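Local coordinates for cytolethal distending toxin protein C (Haemophilus ducreyi, PDB 1SR4), which forms, as a probably carbohydrate-binding lectin-type subunit, part of the three-protein cytolethal distending toxin, a genotoxin that damages host-cell DNA, at residues A74-F79 / T85-T90; I107-L112 / L124-C129; D34-D37 / Y41-T44. One frame throughout, in Å; residues are numbered along the deposited sequence.

Interaction 1 of 3, residues A74-F79 / T85-T90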
# COMPACT_ATOMS: atom_id res chain seq x y z
N ALA C 74 24.83 13.07 4.16
CA ALA C 74 25.00 11.99 5.11
C ALA C 74 24.52 12.45 6.49
O ALA C 74 25.22 12.25 7.50
CB ALA C 74 26.47 11.56 5.17
N LYS C 75 23.35 13.07 6.53
CA LYS C 75 22.78 13.55 7.78
C LYS C 75 21.45 12.86 8.01
O LYS C 75 20.72 12.56 7.07
CB LYS C 75 22.60 15.06 7.74
CG LYS C 75 23.88 15.83 7.47
CD LYS C 75 24.94 15.51 8.53
CE LYS C 75 26.28 16.18 8.22
NZ LYS C 75 27.25 15.95 9.32
N CYS C 76 21.12 12.64 9.28
CA CYS C 76 19.89 11.96 9.66
C CYS C 76 19.18 12.66 10.81
O CYS C 76 19.81 13.27 11.68
CB CYS C 76 20.22 10.51 10.07
SG CYS C 76 20.58 9.34 8.71
N PHE C 77 17.85 12.56 10.82
CA PHE C 77 17.06 13.17 11.87
C PHE C 77 17.56 12.74 13.25
O PHE C 77 17.89 11.57 13.46
CB PHE C 77 15.59 12.76 11.72
CG PHE C 77 14.75 13.11 12.91
CD1 PHE C 77 14.26 14.40 13.08
CD2 PHE C 77 14.52 12.17 13.91
CE1 PHE C 77 13.55 14.75 14.23
CE2 PHE C 77 13.81 12.50 15.07
CZ PHE C 77 13.33 13.80 15.23
N ALA C 78 17.60 13.67 14.19
CA ALA C 78 18.03 13.36 15.56
C ALA C 78 17.62 14.48 16.52
O ALA C 78 17.36 15.61 16.10
CB ALA C 78 19.55 13.16 15.59
N PHE C 79 17.53 14.17 17.81
CA PHE C 79 17.21 15.18 18.82
C PHE C 79 18.53 15.81 19.26
O PHE C 79 18.93 15.75 20.42
CB PHE C 79 16.51 14.53 20.02
CG PHE C 79 15.08 14.13 19.75
CD1 PHE C 79 14.03 15.02 20.01
CD2 PHE C 79 14.79 12.90 19.17
CE1 PHE C 79 12.71 14.68 19.68
CE2 PHE C 79 13.48 12.55 18.83
CZ PHE C 79 12.44 13.44 19.09
N THR C 85 22.04 15.01 12.67
CA THR C 85 23.43 14.79 13.01
C THR C 85 23.92 13.73 12.03
O THR C 85 23.14 13.21 11.21
CB THR C 85 23.64 14.34 14.50
OG1 THR C 85 25.04 14.34 14.80
CG2 THR C 85 23.10 12.93 14.75
N ASP C 86 25.22 13.42 12.08
CA ASP C 86 25.81 12.42 11.20
C ASP C 86 25.07 11.08 11.33
O ASP C 86 24.79 10.63 12.45
CB ASP C 86 27.28 12.22 11.57
CG ASP C 86 28.04 11.41 10.54
OD1 ASP C 86 27.64 10.25 10.26
OD2 ASP C 86 29.04 11.93 10.00
N CYS C 87 24.76 10.45 10.20
CA CYS C 87 24.03 9.20 10.22
C CYS C 87 24.77 8.08 10.95
O CYS C 87 24.13 7.15 11.47
CB CYS C 87 23.65 8.76 8.79
SG CYS C 87 22.43 9.84 7.94
N LYS C 88 26.09 8.18 11.03
CA LYS C 88 26.89 7.16 11.73
C LYS C 88 26.67 7.16 13.25
O LYS C 88 27.03 6.18 13.93
CB LYS C 88 28.38 7.36 11.44
CG LYS C 88 28.85 6.88 10.05
CD LYS C 88 28.38 7.79 8.89
CE LYS C 88 27.07 7.32 8.26
NZ LYS C 88 26.75 8.02 6.97
N ASP C 89 26.12 8.23 13.80
CA ASP C 89 25.84 8.29 15.24
C ASP C 89 24.51 7.58 15.46
O ASP C 89 23.48 8.20 15.73
CB ASP C 89 25.76 9.74 15.72
CG ASP C 89 25.47 9.86 17.21
OD1 ASP C 89 25.36 8.81 17.87
OD2 ASP C 89 25.35 10.99 17.72
N THR C 90 24.54 6.26 15.33
CA THR C 90 23.34 5.45 15.43
C THR C 90 22.54 5.59 16.73
O THR C 90 21.31 5.48 16.69
CB THR C 90 23.68 3.95 15.16
OG1 THR C 90 24.61 3.47 16.13
CG2 THR C 90 24.28 3.80 13.79
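C76 and T85 form an antiparallel hydrogen-bonded pair. C76 N gives to T85 O at 2.9 Å, nearly along the C=O axis, and T85 N gives back to C76 O at 3.0 Å. The neighbouring pair, K75 with D86, is non-hydrogen-bonded, and its CA atoms lie 4.7 Å apart. D86 also begins a type I turn, D86-D89. C87 N still reaches A74 O at 3.3 Å, but it stands above the carbonyl plane, 41° out of it. The side chain of D86 shapes this turn. Its OD1 uses the anti lone pair to accept from K88 N, which makes an Asx turn.

The two strands are the arms of a short beta hairpin in the ricin-type beta-trefoil domain. A disulfide ties the first strand to the turn that follows the second. C76 SG and C87 SG are bonded at 2.1 Å, with chi3 of 95°. In both cysteines SG lies beside the backbone N, anti to the carbonyl carbon. The bridge is buried, and C76 also packs on Q67 and K69 of strand 64-69 and on T93 of helix 90-93.

On the side of the sheet that carries C76 and T85, T85 CG2 meets the methyl of A78 at 3.7 Å. K75 points away, but a bend at chi2 brings CD alongside the carbonyl of T85. Its NZ comes to 4.5 Å from D86 OD2. This is too long for a salt bridge, though the opposite charges probably attract weakly.

Interaction 2 of 3, residues I107-L112 / L124-C129; sequences IKDALL and LKLEPC
L126 reaches across to D109 and meets its carboxylate with both methyl groups. The contact lies in the beta-trefoil domain. Strand 105-109, an outermost strand of the six-stranded antiparallel sheet, faces strand 125-127, which belongs to a separate two-stranded hairpin with strand 115-117. The two segments are not paired as strands: the closest CA atoms, those of D109 and L126, are 7.8 Å apart. Side chains alone bridge the gap.

The tight part is the meeting of D109 and L126, whose side chains cross at about a right angle. L126 CD1 lies 3.7 Å from D109 OD1. L126 CD2 lies 3.7 Å from D109 CG and also touches CB. The chi1 of L126 (-169°) sets CG anti to the backbone N and carries the fork over to the aspartate. The carboxylate is buried and held by two backbone donors. F114 N bonds to OD1, and L112 N bonds to OD2 at 2.7 Å in an Asx motif. These bonds fix the rotation of the carboxylate against the leucine methyls. L126 also packs on F114 and I116.

The contact is looser around this pair. L112 is exposed, and its side chain stays clear of close contact with segment 124-129. At the other end a second contact is buried but slight. C129 is held by its disulfide to C115, and the lysine beside it, K108, sends its ammonium group on to a salt bridge with D61. Of the K108 chain, it is CD that comes within 4.0 Å of C129 SG.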
# COMPACT_ATOMS: atom_id res chain seq x y z
N ILE C 107 6.62 5.98 16.94
CA ILE C 107 8.04 5.93 16.62
C ILE C 107 8.86 5.99 17.89
O ILE C 107 8.72 6.93 18.68
CB ILE C 107 8.49 7.10 15.71
CG1 ILE C 107 7.67 7.10 14.41
CG2 ILE C 107 9.99 6.95 15.39
CD1 ILE C 107 8.01 8.26 13.46
N LYS C 108 9.70 4.98 18.11
CA LYS C 108 10.55 4.98 19.29
C LYS C 108 12.00 5.14 18.88
O LYS C 108 12.34 4.92 17.71
CB LYS C 108 10.38 3.67 20.08
CG LYS C 108 8.96 3.41 20.52
CD LYS C 108 8.89 2.57 21.78
CE LYS C 108 8.83 1.09 21.49
NZ LYS C 108 8.67 0.32 22.76
N ASP C 109 12.85 5.55 19.82
CA ASP C 109 14.28 5.64 19.53
C ASP C 109 14.78 4.22 19.83
O ASP C 109 14.23 3.52 20.71
CB ASP C 109 14.98 6.70 20.40
CG ASP C 109 14.99 6.33 21.88
OD1 ASP C 109 13.91 6.16 22.47
OD2 ASP C 109 16.11 6.22 22.44
N ALA C 110 15.78 3.76 19.09
CA ALA C 110 16.30 2.42 19.27
C ALA C 110 17.07 2.24 20.56
O ALA C 110 17.02 1.18 21.17
CB ALA C 110 17.19 2.04 18.08
N LEU C 111 17.78 3.28 20.99
CA LEU C 111 18.59 3.18 22.19
C LEU C 111 17.84 3.07 23.51
O LEU C 111 18.11 2.17 24.31
CB LEU C 111 19.55 4.38 22.29
CG LEU C 111 20.47 4.33 23.51
CD1 LEU C 111 21.55 3.27 23.29
CD2 LEU C 111 21.13 5.67 23.73
N LEU C 112 16.87 3.97 23.74
CA LEU C 112 16.14 4.00 25.00
C LEU C 112 14.75 3.38 25.00
O LEU C 112 14.20 3.08 26.07
CB LEU C 112 16.01 5.45 25.47
CG LEU C 112 17.31 6.24 25.66
CD1 LEU C 112 16.99 7.72 25.85
CD2 LEU C 112 18.07 5.70 26.85
N LEU C 124 8.20 18.76 20.02
CA LEU C 124 8.69 17.47 19.59
C LEU C 124 9.62 16.93 20.65
O LEU C 124 10.68 17.50 20.88
CB LEU C 124 9.44 17.60 18.26
CG LEU C 124 9.79 16.30 17.52
CD1 LEU C 124 8.51 15.61 17.08
CD2 LEU C 124 10.66 16.60 16.30
N LYS C 125 9.23 15.85 21.30
CA LYS C 125 10.09 15.28 22.32
C LYS C 125 10.08 13.77 22.32
O LYS C 125 9.23 13.14 21.69
CB LYS C 125 9.70 15.82 23.69
CG LYS C 125 8.22 15.91 23.94
CD LYS C 125 7.92 16.83 25.13
CE LYS C 125 8.46 18.24 24.89
NZ LYS C 125 8.19 19.17 26.02
N LEU C 126 11.05 13.22 23.03
CA LEU C 126 11.24 11.79 23.15
C LEU C 126 10.99 11.48 24.62
O LEU C 126 11.81 11.79 25.48
CB LEU C 126 12.68 11.45 22.76
CG LEU C 126 13.13 10.02 22.55
CD1 LEU C 126 12.39 9.39 21.39
CD2 LEU C 126 14.63 10.03 22.30
N GLU C 127 9.84 10.87 24.91
CA GLU C 127 9.49 10.58 26.30
C GLU C 127 9.20 9.13 26.62
O GLU C 127 8.83 8.34 25.75
CB GLU C 127 8.27 11.42 26.70
CG GLU C 127 7.07 11.24 25.80
CD GLU C 127 5.87 12.11 26.23
OE1 GLU C 127 5.38 11.94 27.36
OE2 GLU C 127 5.43 12.95 25.42
N PRO C 128 9.35 8.75 27.90
CA PRO C 128 9.10 7.38 28.34
C PRO C 128 7.67 7.00 28.00
O PRO C 128 6.76 7.81 28.17
CB PRO C 128 9.32 7.45 29.86
CG PRO C 128 10.27 8.59 30.02
CD PRO C 128 9.75 9.60 29.04
N CYS C 129 7.46 5.79 27.51
CA CYS C 129 6.11 5.37 27.20
C CYS C 129 5.86 3.96 27.71
O CYS C 129 5.12 3.21 27.10
CB CYS C 129 5.82 5.48 25.69
SG CYS C 129 7.10 4.84 24.54

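Interaction 3 of 3, residues D34-D37 / Y41-T44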
# COMPACT_ATOMS: atom_id res chain seq x y z
N ASP C 34 17.46 20.95 8.65
CA ASP C 34 18.10 22.25 8.54
C ASP C 34 19.07 22.34 7.36
O ASP C 34 19.73 23.36 7.17
CB ASP C 34 18.85 22.52 9.84
CG ASP C 34 19.39 21.24 10.49
OD1 ASP C 34 18.58 20.38 10.93
OD2 ASP C 34 20.63 21.08 10.54
N HIS C 35 19.13 21.29 6.56
CA HIS C 35 20.04 21.27 5.43
C HIS C 35 19.58 22.15 4.29
O HIS C 35 20.37 22.57 3.44
CB HIS C 35 20.24 19.84 4.93
CG HIS C 35 21.35 19.70 3.94
ND1 HIS C 35 22.68 19.74 4.30
CD2 HIS C 35 21.32 19.55 2.59
CE1 HIS C 35 23.43 19.61 3.22
NE2 HIS C 35 22.63 19.49 2.17
N TYR C 36 18.28 22.43 4.24
CA TYR C 36 17.76 23.28 3.18
C TYR C 36 17.06 24.47 3.81
O TYR C 36 16.68 24.42 4.97
CB TYR C 36 16.77 22.49 2.32
CG TYR C 36 17.38 21.33 1.56
CD1 TYR C 36 18.00 21.53 0.33
CD2 TYR C 36 17.37 20.03 2.08
CE1 TYR C 36 18.59 20.47 -0.37
CE2 TYR C 36 17.96 18.96 1.40
CZ TYR C 36 18.57 19.19 0.17
OH TYR C 36 19.20 18.17 -0.50
N ASP C 37 16.92 25.54 3.04
CA ASP C 37 16.22 26.73 3.53
C ASP C 37 14.83 26.28 4.00
O ASP C 37 14.19 25.45 3.34
CB ASP C 37 16.08 27.74 2.39
CG ASP C 37 14.89 28.68 2.58
OD1 ASP C 37 14.15 28.92 1.59
OD2 ASP C 37 14.69 29.19 3.71
N TYR C 41 11.10 23.31 -0.34
CA TYR C 41 10.38 22.10 0.01
C TYR C 41 11.24 20.91 0.43
O TYR C 41 10.80 20.07 1.23
CB TYR C 41 9.36 21.73 -1.10
CG TYR C 41 9.90 21.24 -2.43
CD1 TYR C 41 10.20 19.90 -2.63
CD2 TYR C 41 10.01 22.11 -3.53
CE1 TYR C 41 10.59 19.41 -3.87
CE2 TYR C 41 10.40 21.63 -4.79
CZ TYR C 41 10.68 20.28 -4.95
OH TYR C 41 11.03 19.79 -6.19
N LEU C 42 12.48 20.83 -0.06
CA LEU C 42 13.34 19.72 0.33
C LEU C 42 13.61 19.69 1.84
O LEU C 42 14.09 18.69 2.37
CB LEU C 42 14.67 19.74 -0.44
CG LEU C 42 14.61 19.37 -1.93
CD1 LEU C 42 16.03 19.37 -2.50
CD2 LEU C 42 13.95 17.98 -2.12
N SER C 43 13.29 20.78 2.53
CA SER C 43 13.49 20.82 3.97
C SER C 43 12.45 19.94 4.67
O SER C 43 12.57 19.69 5.87
CB SER C 43 13.38 22.26 4.49
OG SER C 43 12.08 22.78 4.29
N THR C 44 11.44 19.48 3.93
CA THR C 44 10.40 18.63 4.51
C THR C 44 10.53 17.17 4.06
O THR C 44 9.71 16.32 4.45
CB THR C 44 8.98 19.10 4.14
OG1 THR C 44 8.80 18.97 2.72
CG2 THR C 44 8.75 20.55 4.55
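The loop between strands 19-24 and 46-50 folds back on itself here, and Y36 packs on L42 in a short 3-10 segment, residues 41-44. L42 CB sits over the centre of the Y36 ring, 3.6 Å from the centroid and only 7° off the ring normal. This is a CH-pi contact. From there the leucine leans toward the hydroxyl side of the ring, and CD1 comes to 3.5 Å from Y36 CE1.

The chi1 of Y36 (-65°) puts the ring beside its own backbone N. There H35 CD2 covers the opposite face, offset toward the rim. The ring is thus held between its sequence neighbour and the 3-10 turn. This loop packing of the beta-trefoil domain is also tied down at the phenol end, where Y36 OH bonds to V71 O.

Further along, Y36 CB meets S43 CB at 4.0 Å, and D37 O lies 3.5 Å from the same S43 atom. S43 OG instead bonds to N40 O. Inside the 3-10 turn, Y41 O accepts twice: T44 N comes to 2.8 Å, while T44 OG1 lies in the carbonyl plane at 2.7 Å.

In the fold
Interaction 3 comes first along the chain. It closes a tight loop of three residues between strands 19-24 and 46-50. Interaction 1 follows after strand 64-69 and closes the hairpin of strands 75-77 and 84-86. Interaction 2 comes last and spans a longer loop that holds strand 115-117. The three follow in series; none nests in or crosses another. Interactions 1 and 2 touch: F79 packs on the backbone of 124-126, and F77 on L124. Their centres are about 15 Å apart. Interaction 3 stands apart, with nearest atoms about 5 Å from interaction 1 and about 10 Å from interaction 2. Together, interactions 1 and 2 link both hairpins and strand 105-109 of the large sheet.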